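Local coordinates for peptide ABC transporter, peptide-binding protein (Enterococcus faecalis, PDB 3O6P) that probably binds peptides for uptake by an ABC transporter, this chain being one piece of a longer solute-binding protein of family 5, at residues A[98-107]-A[128-137]; A[182-193]-A[208-219]. All blocks are in the same frame, centred on the assembly; numbering follows the deposited sequence.

Overall arrangement
Numbered from the N terminus, the chain reaches contact 1 first. There strand 99-106 is followed by helix 109-125 and by strand 129-136, and the pairing of 98-107 with 128-137 closes this beta-alpha-beta unit at one border of the five-stranded mixed sheet. After helix 138-147 and strand 152-158 the chain arrives at contact 2, where 182-193 and 208-219 close a helical hairpin shortly before the last strand, 223-228. The two loops follow in series, neither nested nor crossed. The centres of contacts 1 and 2 lie about 27 Å apart on opposite sides of the chain's centre. Their nearest atoms are about 14 Å apart, so sheet border and hairpin do not touch.

Contact 1 of 2, residues A[98-107]-A[128-137]; sequences TLTMDILSSD and GVKVTVSPVP. With NA (sodium ion), chain B.
Leu-99 to Ser-105 pair in parallel with Val-129 to Pro-135, the strand axes approaching to 4.4 Å at 23°, and backbone bonds alternate regularly from Leu-99 N to Gly-128 O through Val-136 N to Ser-105 O. This is the strand pair of a beta-alpha-beta crossover whose helix 109-125 covers the face carrying Ile-103 and Val-133 through Val-115. On that face the side chains of Met-101 and Val-131 lie side by side, Met-101 CG 3.8 Å from Val-131 CG2, while Ile-103 CD1 reaches Val-131 CG1 at 3.7 Å. The opposite face, with Thr-100, Lys-130, Asp-102, Thr-132 and Ser-134, is largely polar. Asp-102 CG stands anti to the backbone N (chi1 -174°), which swings the carboxylate across to the neighbouring strand, where two hydroxyls donate to it. Thr-132 OG1 meets the anti lone pair of Asp-102 OD1 at 2.6 Å, and Ser-134 OG approaches Asp-102 OD2 at 2.9 Å on the syn side, 15° out of plane. One bond to each oxygen should restrict rotation of the carboxylate. Farther along, Leu-104 CD1 packs against Val-136 CG2 at 3.7 Å, the side chains crossing at about a right angle. At the start of strand 129-136, Val-129 O binds the sodium ion at 2.7 Å; Gln-123, Leu-126 and three waters complete the site, and one of these waters accepts from Gly-128 N at 2.7 Å.

Contact 2 of 2, residues A[182-193]-A[208-219]; sequences YNNAEFDKFVKA and DMLNAEKTIMGD
Phe-187 and Phe-190 pack onto helix 208-218 in an antiparallel helix-helix contact, the hairpin that leads into the last strand of the sheet. The axes of helices 185-193 and 208-218 come within 7.8 Å at 153°, a close approach consistent with the small side chain of Ala-212, which meets both Phe-187 and Phe-190. Phe-190 is a knob in the hole formed by Asp-208, Asn-211, Ala-212 and Thr-215. Asn-211 CB stands over the ring centre, 3.4 Å from the Phe-190 centroid and 3° off the normal, a well-aligned CH-pi contact, whereas Thr-215 OG1 lies at the ring edge, 3.4 Å from Phe-190 CE2. That hydroxyl is already committed, donating to Asn-211 O. Phe-187 brings a ring edge to the helix: Ala-212 O lies in the ring plane, 3.2 Å from Phe-187 CD1. Phe-187 CE1 also touches Ile-216 CG2 at 3.6 Å, and Ile-216 CG1 continues the apolar surface to Tyr-182 CE2.

At one end of the interface polar groups gather on Asp-219, just past the helix. Tyr-182 OH donates to Asp-219 OD1 at 2.6 Å on its syn side, with ring and carboxylate planes 73° apart. Asn-184 ND2 donates to Asp-219 OD2 at 2.9 Å from above the carboxylate plane. The same amide faces its own helix, since Asn-184 OD1 accepts from Phe-187 N as the N-cap. At the far end Asp-208 OD2 forms a salt bridge with Lys-204 and accepts from a water that also donates to Ala-193 O. Thus one amide couples the start of the first helix to the end of the second, and the two donors on Asp-219 probably favour its ionised form.

Contact 1 of 2, residues A[98-107]-A[128-137]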
loop_
_atom_site.group_PDB
_atom_site.type_symbol
_atom_site.label_atom_id
_atom_site.label_comp_id
_atom_site.label_asym_id
_atom_site.label_seq_id
_atom_site.Cartn_x
_atom_site.Cartn_y
_atom_site.Cartn_z
ATOM N N THR A 98 2.696 -3.190 -22.636
ATOM C CA THR A 98 3.970 -2.794 -22.058
ATOM C C THR A 98 3.676 -1.805 -20.949
ATOM O O THR A 98 2.601 -1.180 -20.949
ATOM C CB THR A 98 4.881 -2.119 -23.134
ATOM O OG1 THR A 98 6.115 -1.762 -22.560
ATOM C CG2 THR A 98 4.254 -0.845 -23.713
ATOM N N LEU A 99 4.607 -1.663 -20.003
ATOM C CA LEU A 99 4.486 -0.626 -18.995
ATOM C C LEU A 99 5.889 -0.148 -18.626
ATOM O O LEU A 99 6.767 -0.977 -18.417
ATOM C CB LEU A 99 3.794 -1.209 -17.749
ATOM C CG LEU A 99 3.675 -0.283 -16.537
ATOM C CD1 LEU A 99 2.870 0.971 -16.912
ATOM C CD2 LEU A 99 3.059 -1.027 -15.350
ATOM N N THR A 100 6.094 1.170 -18.554
ATOM C CA THR A 100 7.331 1.734 -18.027
ATOM C C THR A 100 6.900 2.597 -16.863
ATOM O O THR A 100 6.021 3.463 -16.990
ATOM C CB THR A 100 8.125 2.556 -19.076
ATOM O OG1 THR A 100 8.571 1.674 -20.106
ATOM C CG2 THR A 100 9.355 3.206 -18.444
HETATM N N MSE A 101 7.434 2.277 -15.691
HETATM C CA MSE A 101 7.008 2.972 -14.474
HETATM C C MSE A 101 8.190 3.392 -13.641
HETATM O O MSE A 101 9.154 2.648 -13.506
HETATM C CB MSE A 101 6.074 2.095 -13.647
HETATM C CG MSE A 101 6.683 0.779 -13.196
HETATM SE SE MSE A 101 5.439 -0.263 -12.089
HETATM C CE MSE A 101 5.469 0.866 -10.533
ATOM N N ASP A 102 8.096 4.584 -13.061
ATOM C CA ASP A 102 9.139 5.099 -12.200
ATOM C C ASP A 102 8.701 4.974 -10.744
ATOM O O ASP A 102 7.546 5.234 -10.427
ATOM C CB ASP A 102 9.391 6.578 -12.531
ATOM C CG ASP A 102 10.560 7.148 -11.769
ATOM O OD1 ASP A 102 11.703 6.715 -12.020
ATOM O OD2 ASP A 102 10.339 8.060 -10.940
ATOM N N ILE A 103 9.617 4.607 -9.853
ATOM C CA ILE A 103 9.307 4.628 -8.423
ATOM C C ILE A 103 10.080 5.780 -7.770
ATOM O O ILE A 103 11.313 5.764 -7.719
ATOM C CB ILE A 103 9.685 3.311 -7.690
ATOM C CG1 ILE A 103 9.138 2.091 -8.419
ATOM C CG2 ILE A 103 9.187 3.352 -6.208
ATOM C CD1 ILE A 103 9.656 0.777 -7.840
ATOM N N LEU A 104 9.342 6.765 -7.278
ATOM C CA LEU A 104 9.909 7.875 -6.540
ATOM C C LEU A 104 10.187 7.393 -5.113
ATOM O O LEU A 104 9.372 6.680 -4.532
ATOM C CB LEU A 104 8.885 9.004 -6.539
ATOM C CG LEU A 104 9.201 10.321 -5.852
ATOM C CD1 LEU A 104 10.368 11.027 -6.567
ATOM C CD2 LEU A 104 7.917 11.179 -5.864
ATOM N N SER A 105 11.331 7.757 -4.549
ATOM C CA SER A 105 11.631 7.335 -3.185
ATOM C C SER A 105 12.528 8.327 -2.483
ATOM O O SER A 105 13.008 9.299 -3.078
ATOM C CB SER A 105 12.313 5.960 -3.172
ATOM O OG SER A 105 13.669 6.060 -3.599
ATOM N N SER A 106 12.753 8.057 -1.205
ATOM C CA SER A 106 13.775 8.740 -0.432
ATOM C C SER A 106 15.138 8.335 -0.987
ATOM O O SER A 106 15.302 7.223 -1.520
ATOM C CB SER A 106 13.677 8.321 1.032
ATOM O OG SER A 106 14.733 8.867 1.790
ATOM N N ASP A 107 16.105 9.234 -0.851
ATOM C CA ASP A 107 17.502 8.941 -1.156
ATOM C C ASP A 107 18.284 8.455 0.085
ATOM O O ASP A 107 19.510 8.319 0.030
ATOM C CB ASP A 107 18.192 10.138 -1.848
ATOM C CG ASP A 107 18.233 11.417 -0.993
ATOM O OD1 ASP A 107 18.852 12.397 -1.478
ATOM O OD2 ASP A 107 17.662 11.486 0.123
ATOM N N GLY A 128 7.642 -7.344 -20.085
ATOM C CA GLY A 128 7.049 -6.164 -20.713
ATOM C C GLY A 128 6.917 -4.989 -19.755
ATOM O O GLY A 128 6.439 -3.909 -20.142
ATOM N N VAL A 129 7.343 -5.186 -18.511
ATOM C CA VAL A 129 7.377 -4.063 -17.549
ATOM C C VAL A 129 8.824 -3.628 -17.285
ATOM O O VAL A 129 9.686 -4.467 -16.961
ATOM C CB VAL A 129 6.686 -4.415 -16.233
ATOM C CG1 VAL A 129 6.712 -3.209 -15.259
ATOM C CG2 VAL A 129 5.229 -4.843 -16.461
ATOM N N LYS A 130 9.093 -2.339 -17.418
ATOM C CA LYS A 130 10.401 -1.785 -17.123
ATOM C C LYS A 130 10.198 -0.828 -15.980
ATOM O O LYS A 130 9.207 -0.085 -15.965
ATOM C CB LYS A 130 10.953 -1.031 -18.329
ATOM C CG LYS A 130 12.197 -0.230 -18.002
ATOM C CD LYS A 130 12.846 0.375 -19.244
ATOM C CE LYS A 130 14.074 1.214 -18.863
ATOM N NZ LYS A 130 15.205 0.349 -18.445
ATOM N N VAL A 131 11.104 -0.854 -15.006
ATOM C CA VAL A 131 10.932 0.015 -13.821
ATOM C C VAL A 131 12.180 0.839 -13.623
ATOM O O VAL A 131 13.274 0.283 -13.594
ATOM C CB VAL A 131 10.712 -0.821 -12.526
ATOM C CG1 VAL A 131 10.521 0.102 -11.328
ATOM C CG2 VAL A 131 9.517 -1.767 -12.661
ATOM N N THR A 132 12.009 2.152 -13.457
ATOM C CA THR A 132 13.111 3.056 -13.113
ATOM C C THR A 132 12.914 3.556 -11.692
ATOM O O THR A 132 11.848 3.372 -11.102
ATOM C CB THR A 132 13.148 4.253 -14.089
ATOM O OG1 THR A 132 11.911 4.965 -13.999
ATOM C CG2 THR A 132 13.318 3.746 -15.530
ATOM N N VAL A 133 13.942 4.191 -11.147
ATOM C CA VAL A 133 13.845 4.728 -9.794
ATOM C C VAL A 133 14.311 6.143 -9.717
ATOM O O VAL A 133 15.255 6.529 -10.418
ATOM C CB VAL A 133 14.625 3.864 -8.764
ATOM C CG1 VAL A 133 14.034 2.435 -8.703
ATOM C CG2 VAL A 133 16.094 3.834 -9.074
ATOM N N SER A 134 13.679 6.911 -8.827
ATOM C CA SER A 134 14.063 8.302 -8.628
ATOM C C SER A 134 14.210 8.625 -7.152
ATOM O O SER A 134 13.270 9.089 -6.521
ATOM C CB SER A 134 13.038 9.230 -9.263
ATOM O OG SER A 134 13.000 9.061 -10.669
ATOM N N PRO A 135 15.392 8.342 -6.579
ATOM C CA PRO A 135 15.621 8.715 -5.169
ATOM C C PRO A 135 15.913 10.211 -5.053
ATOM O O PRO A 135 16.771 10.740 -5.776
ATOM C CB PRO A 135 16.831 7.855 -4.752
ATOM C CG PRO A 135 16.986 6.829 -5.850
ATOM C CD PRO A 135 16.490 7.515 -7.109
ATOM N N VAL A 136 15.191 10.880 -4.155
ATOM C CA VAL A 136 15.249 12.336 -4.025
ATOM C C VAL A 136 15.130 12.740 -2.563
ATOM O O VAL A 136 14.652 11.967 -1.732
ATOM C CB VAL A 136 14.087 13.043 -4.809
ATOM C CG1 VAL A 136 14.157 12.788 -6.315
ATOM C CG2 VAL A 136 12.728 12.615 -4.266
ATOM N N PRO A 137 15.524 13.971 -2.238
ATOM C CA PRO A 137 15.360 14.474 -0.872
ATOM C C PRO A 137 13.891 14.690 -0.480
ATOM O O PRO A 137 13.011 14.767 -1.320
ATOM C CB PRO A 137 16.096 15.814 -0.895
ATOM C CG PRO A 137 16.981 15.753 -2.054
ATOM C CD PRO A 137 16.306 14.897 -3.075
HETATM NA NA NA B . 10.213 -7.067 -17.189
HETATM O O HOH W 1 10.241 -6.929 -19.576
HETATM O O HOH W 2 10.611 -9.587 -17.268
HETATM O O HOH W 3 12.702 -6.937 -17.574
#

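Contact 2 of 2, residues A[182-193]-A[208-219]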
loop_
_atom_site.group_PDB
_atom_site.type_symbol
_atom_site.label_atom_id
_atom_site.label_comp_id
_atom_site.label_asym_id
_atom_site.label_seq_id
_atom_site.Cartn_x
_atom_site.Cartn_y
_atom_site.Cartn_z
ATOM N N TYR A 182 -6.190 6.997 -4.760
ATOM C CA TYR A 182 -7.005 5.805 -4.654
ATOM C C TYR A 182 -8.428 6.276 -4.397
ATOM O O TYR A 182 -8.665 7.211 -3.619
ATOM C CB TYR A 182 -6.541 4.985 -3.465
ATOM C CG TYR A 182 -7.408 3.788 -3.141
ATOM C CD1 TYR A 182 -7.507 2.717 -4.040
ATOM C CD2 TYR A 182 -8.093 3.705 -1.912
ATOM C CE1 TYR A 182 -8.269 1.591 -3.728
ATOM C CE2 TYR A 182 -8.864 2.570 -1.576
ATOM C CZ TYR A 182 -8.927 1.511 -2.487
ATOM O OH TYR A 182 -9.674 0.394 -2.204
ATOM N N ASN A 183 -9.373 5.642 -5.074
ATOM C CA ASN A 183 -10.764 6.048 -4.976
ATOM C C ASN A 183 -11.674 4.831 -5.074
ATOM O O ASN A 183 -12.016 4.355 -6.173
ATOM C CB ASN A 183 -11.113 7.096 -6.049
ATOM C CG ASN A 183 -12.511 7.705 -5.848
ATOM O OD1 ASN A 183 -13.375 7.125 -5.203
ATOM N ND2 ASN A 183 -12.725 8.868 -6.415
ATOM N N ASN A 184 -12.054 4.327 -3.910
ATOM C CA ASN A 184 -12.944 3.194 -3.814
ATOM C C ASN A 184 -14.108 3.637 -2.932
ATOM O O ASN A 184 -13.927 3.987 -1.754
ATOM C CB ASN A 184 -12.176 2.002 -3.209
ATOM C CG ASN A 184 -13.043 0.754 -3.043
ATOM O OD1 ASN A 184 -14.069 0.797 -2.400
ATOM N ND2 ASN A 184 -12.599 -0.370 -3.600
ATOM N N ALA A 185 -15.296 3.637 -3.529
ATOM C CA ALA A 185 -16.517 4.099 -2.855
ATOM C C ALA A 185 -16.837 3.328 -1.564
ATOM O O ALA A 185 -17.281 3.937 -0.568
ATOM C CB ALA A 185 -17.709 4.096 -3.821
ATOM N N GLU A 186 -16.627 2.017 -1.559
ATOM C CA GLU A 186 -16.858 1.241 -0.335
ATOM C C GLU A 186 -15.826 1.541 0.732
ATOM O O GLU A 186 -16.161 1.638 1.921
ATOM C CB GLU A 186 -16.929 -0.252 -0.631
ATOM C CG GLU A 186 -18.295 -0.635 -1.143
ATOM C CD GLU A 186 -19.384 -0.179 -0.198
ATOM O OE1 GLU A 186 -20.184 0.705 -0.578
ATOM O OE2 GLU A 186 -19.436 -0.691 0.932
ATOM N N PHE A 187 -14.575 1.719 0.315
ATOM C CA PHE A 187 -13.561 2.115 1.281
ATOM C C PHE A 187 -13.965 3.427 1.955
ATOM O O PHE A 187 -13.972 3.518 3.215
ATOM C CB PHE A 187 -12.185 2.253 0.650
ATOM C CG PHE A 187 -11.109 2.568 1.658
ATOM C CD1 PHE A 187 -10.502 1.533 2.399
ATOM C CD2 PHE A 187 -10.717 3.891 1.885
ATOM C CE1 PHE A 187 -9.520 1.795 3.323
ATOM C CE2 PHE A 187 -9.722 4.183 2.833
ATOM C CZ PHE A 187 -9.123 3.137 3.565
ATOM N N ASP A 188 -14.339 4.423 1.135
ATOM C CA ASP A 188 -14.759 5.718 1.682
ATOM C C ASP A 188 -15.915 5.535 2.670
ATOM O O ASP A 188 -15.929 6.150 3.763
ATOM C CB ASP A 188 -15.239 6.665 0.577
ATOM C CG ASP A 188 -14.111 7.444 -0.096
ATOM O OD1 ASP A 188 -12.908 7.140 0.092
ATOM O OD2 ASP A 188 -14.461 8.370 -0.850
ATOM N N LYS A 189 -16.884 4.701 2.285
ATOM C CA LYS A 189 -18.062 4.451 3.102
ATOM C C LYS A 189 -17.641 3.954 4.474
ATOM O O LYS A 189 -18.073 4.486 5.484
ATOM C CB LYS A 189 -18.993 3.427 2.433
ATOM C CG LYS A 189 -20.328 3.229 3.164
ATOM C CD LYS A 189 -21.074 2.035 2.633
ATOM C CE LYS A 189 -20.576 0.759 3.299
ATOM N NZ LYS A 189 -21.337 -0.428 2.833
ATOM N N PHE A 190 -16.786 2.940 4.508
ATOM C CA PHE A 190 -16.372 2.348 5.780
ATOM C C PHE A 190 -15.527 3.318 6.630
ATOM O O PHE A 190 -15.781 3.470 7.842
ATOM C CB PHE A 190 -15.598 1.038 5.535
ATOM C CG PHE A 190 -16.433 -0.088 4.961
ATOM C CD1 PHE A 190 -17.612 -0.508 5.578
ATOM C CD2 PHE A 190 -15.976 -0.790 3.835
ATOM C CE1 PHE A 190 -18.358 -1.602 5.036
ATOM C CE2 PHE A 190 -16.704 -1.870 3.290
ATOM C CZ PHE A 190 -17.903 -2.268 3.895
ATOM N N VAL A 191 -14.540 3.958 6.001
ATOM C CA VAL A 191 -13.585 4.739 6.774
ATOM C C VAL A 191 -14.217 6.003 7.334
ATOM O O VAL A 191 -13.871 6.439 8.434
ATOM C CB VAL A 191 -12.243 4.999 6.012
ATOM C CG1 VAL A 191 -12.427 5.961 4.846
ATOM C CG2 VAL A 191 -11.206 5.524 6.970
ATOM N N LYS A 192 -15.162 6.575 6.593
ATOM C CA LYS A 192 -15.895 7.740 7.061
ATOM C C LYS A 192 -16.872 7.353 8.165
ATOM O O LYS A 192 -16.969 8.044 9.175
ATOM C CB LYS A 192 -16.645 8.395 5.902
ATOM C CG LYS A 192 -15.741 8.945 4.813
ATOM C CD LYS A 192 -15.464 10.419 5.000
ATOM C CE LYS A 192 -14.629 10.986 3.838
ATOM N NZ LYS A 192 -15.427 11.456 2.658
ATOM N N ALA A 193 -17.583 6.240 7.977
ATOM C CA ALA A 193 -18.516 5.747 9.002
ATOM C C ALA A 193 -17.808 5.595 10.349
ATOM O O ALA A 193 -18.394 5.894 11.394
ATOM C CB ALA A 193 -19.180 4.422 8.584
ATOM N N ASP A 208 -16.450 -1.321 11.031
ATOM C CA ASP A 208 -16.230 -0.403 9.897
ATOM C C ASP A 208 -14.735 -0.309 9.539
ATOM O O ASP A 208 -14.348 -0.361 8.355
ATOM C CB ASP A 208 -16.781 0.983 10.220
ATOM C CG ASP A 208 -18.290 1.057 10.082
ATOM O OD1 ASP A 208 -18.852 0.330 9.226
ATOM O OD2 ASP A 208 -18.908 1.873 10.793
HETATM N N MSE A 209 -13.887 -0.211 10.557
HETATM C CA MSE A 209 -12.453 -0.111 10.295
HETATM C C MSE A 209 -11.905 -1.413 9.721
HETATM O O MSE A 209 -11.091 -1.384 8.787
HETATM C CB MSE A 209 -11.690 0.297 11.545
HETATM C CG MSE A 209 -12.055 1.735 11.993
HETATM SE SE MSE A 209 -10.977 2.345 13.455
HETATM C CE MSE A 209 -11.508 1.051 14.799
ATOM N N LEU A 210 -12.348 -2.558 10.262
ATOM C CA LEU A 210 -11.958 -3.867 9.686
ATOM C C LEU A 210 -12.367 -3.985 8.218
ATOM O O LEU A 210 -11.585 -4.450 7.377
ATOM C CB LEU A 210 -12.600 -5.017 10.463
ATOM C CG LEU A 210 -11.983 -5.353 11.816
ATOM C CD1 LEU A 210 -12.889 -6.390 12.479
ATOM C CD2 LEU A 210 -10.584 -5.914 11.628
ATOM N N ASN A 211 -13.597 -3.569 7.918
ATOM C CA ASN A 211 -14.066 -3.576 6.551
ATOM C C ASN A 211 -13.275 -2.649 5.628
ATOM O O ASN A 211 -13.028 -3.008 4.459
ATOM C CB ASN A 211 -15.575 -3.302 6.482
ATOM C CG ASN A 211 -16.395 -4.535 6.794
ATOM O OD1 ASN A 211 -16.073 -5.627 6.331
ATOM N ND2 ASN A 211 -17.473 -4.364 7.576
ATOM N N ALA A 212 -12.862 -1.495 6.157
ATOM C CA ALA A 212 -11.992 -0.582 5.406
ATOM C C ALA A 212 -10.665 -1.253 5.069
ATOM O O ALA A 212 -10.240 -1.278 3.899
ATOM C CB ALA A 212 -11.752 0.715 6.170
ATOM N N GLU A 213 -10.017 -1.833 6.081
ATOM C CA GLU A 213 -8.740 -2.549 5.836
ATOM C C GLU A 213 -8.938 -3.638 4.782
ATOM O O GLU A 213 -8.146 -3.750 3.859
ATOM C CB GLU A 213 -8.225 -3.169 7.156
ATOM C CG GLU A 213 -7.058 -4.168 7.012
ATOM C CD GLU A 213 -5.654 -3.553 6.915
ATOM O OE1 GLU A 213 -5.460 -2.345 7.172
ATOM O OE2 GLU A 213 -4.718 -4.322 6.596
ATOM N N LYS A 214 -9.966 -4.460 4.940
ATOM C CA LYS A 214 -10.184 -5.579 3.999
ATOM C C LYS A 214 -10.505 -5.054 2.608
ATOM O O LYS A 214 -10.207 -5.712 1.604
ATOM C CB LYS A 214 -11.273 -6.529 4.489
ATOM C CG LYS A 214 -10.871 -7.269 5.773
ATOM C CD LYS A 214 -11.779 -8.409 6.129
ATOM C CE LYS A 214 -13.058 -8.007 6.724
ATOM N NZ LYS A 214 -13.787 -9.279 7.185
ATOM N N THR A 215 -11.119 -3.872 2.530
ATOM C CA THR A 215 -11.459 -3.331 1.203
ATOM C C THR A 215 -10.205 -2.868 0.447
ATOM O O THR A 215 -9.986 -3.260 -0.699
ATOM C CB THR A 215 -12.446 -2.169 1.329
ATOM O OG1 THR A 215 -13.657 -2.655 1.943
ATOM C CG2 THR A 215 -12.784 -1.585 -0.058
ATOM N N ILE A 216 -9.377 -2.067 1.095
ATOM C CA ILE A 216 -8.168 -1.566 0.419
ATOM C C ILE A 216 -7.164 -2.679 0.147
ATOM O O ILE A 216 -6.498 -2.665 -0.883
ATOM C CB ILE A 216 -7.539 -0.349 1.140
ATOM C CG1 ILE A 216 -6.487 0.318 0.242
ATOM C CG2 ILE A 216 -7.012 -0.723 2.531
ATOM C CD1 ILE A 216 -6.028 1.669 0.775
HETATM N N MSE A 217 -7.089 -3.680 1.035
HETATM C CA MSE A 217 -6.210 -4.818 0.737
HETATM C C MSE A 217 -6.793 -5.708 -0.337
HETATM O O MSE A 217 -6.046 -6.317 -1.129
HETATM C CB MSE A 217 -5.896 -5.590 2.012
HETATM C CG MSE A 217 -4.968 -4.774 2.921
HETATM SE SE MSE A 217 -3.196 -4.405 2.186
HETATM C CE MSE A 217 -3.519 -2.651 1.414
ATOM N N GLY A 218 -8.131 -5.753 -0.400
ATOM C CA GLY A 218 -8.812 -6.608 -1.390
ATOM C C GLY A 218 -8.661 -6.118 -2.819
ATOM O O GLY A 218 -8.674 -6.922 -3.745
ATOM N N ASP A 219 -8.540 -4.807 -3.012
ATOM C CA ASP A 219 -8.258 -4.288 -4.364
ATOM C C ASP A 219 -6.853 -3.669 -4.439
ATOM O O ASP A 219 -6.550 -2.969 -5.381
ATOM C CB ASP A 219 -9.374 -3.370 -4.962
ATOM C CG ASP A 219 -9.430 -2.001 -4.339
ATOM O OD1 ASP A 219 -8.779 -1.795 -3.283
ATOM O OD2 ASP A 219 -10.129 -1.116 -4.912
HETATM O O HOH W 4 -18.865 3.493 12.872
#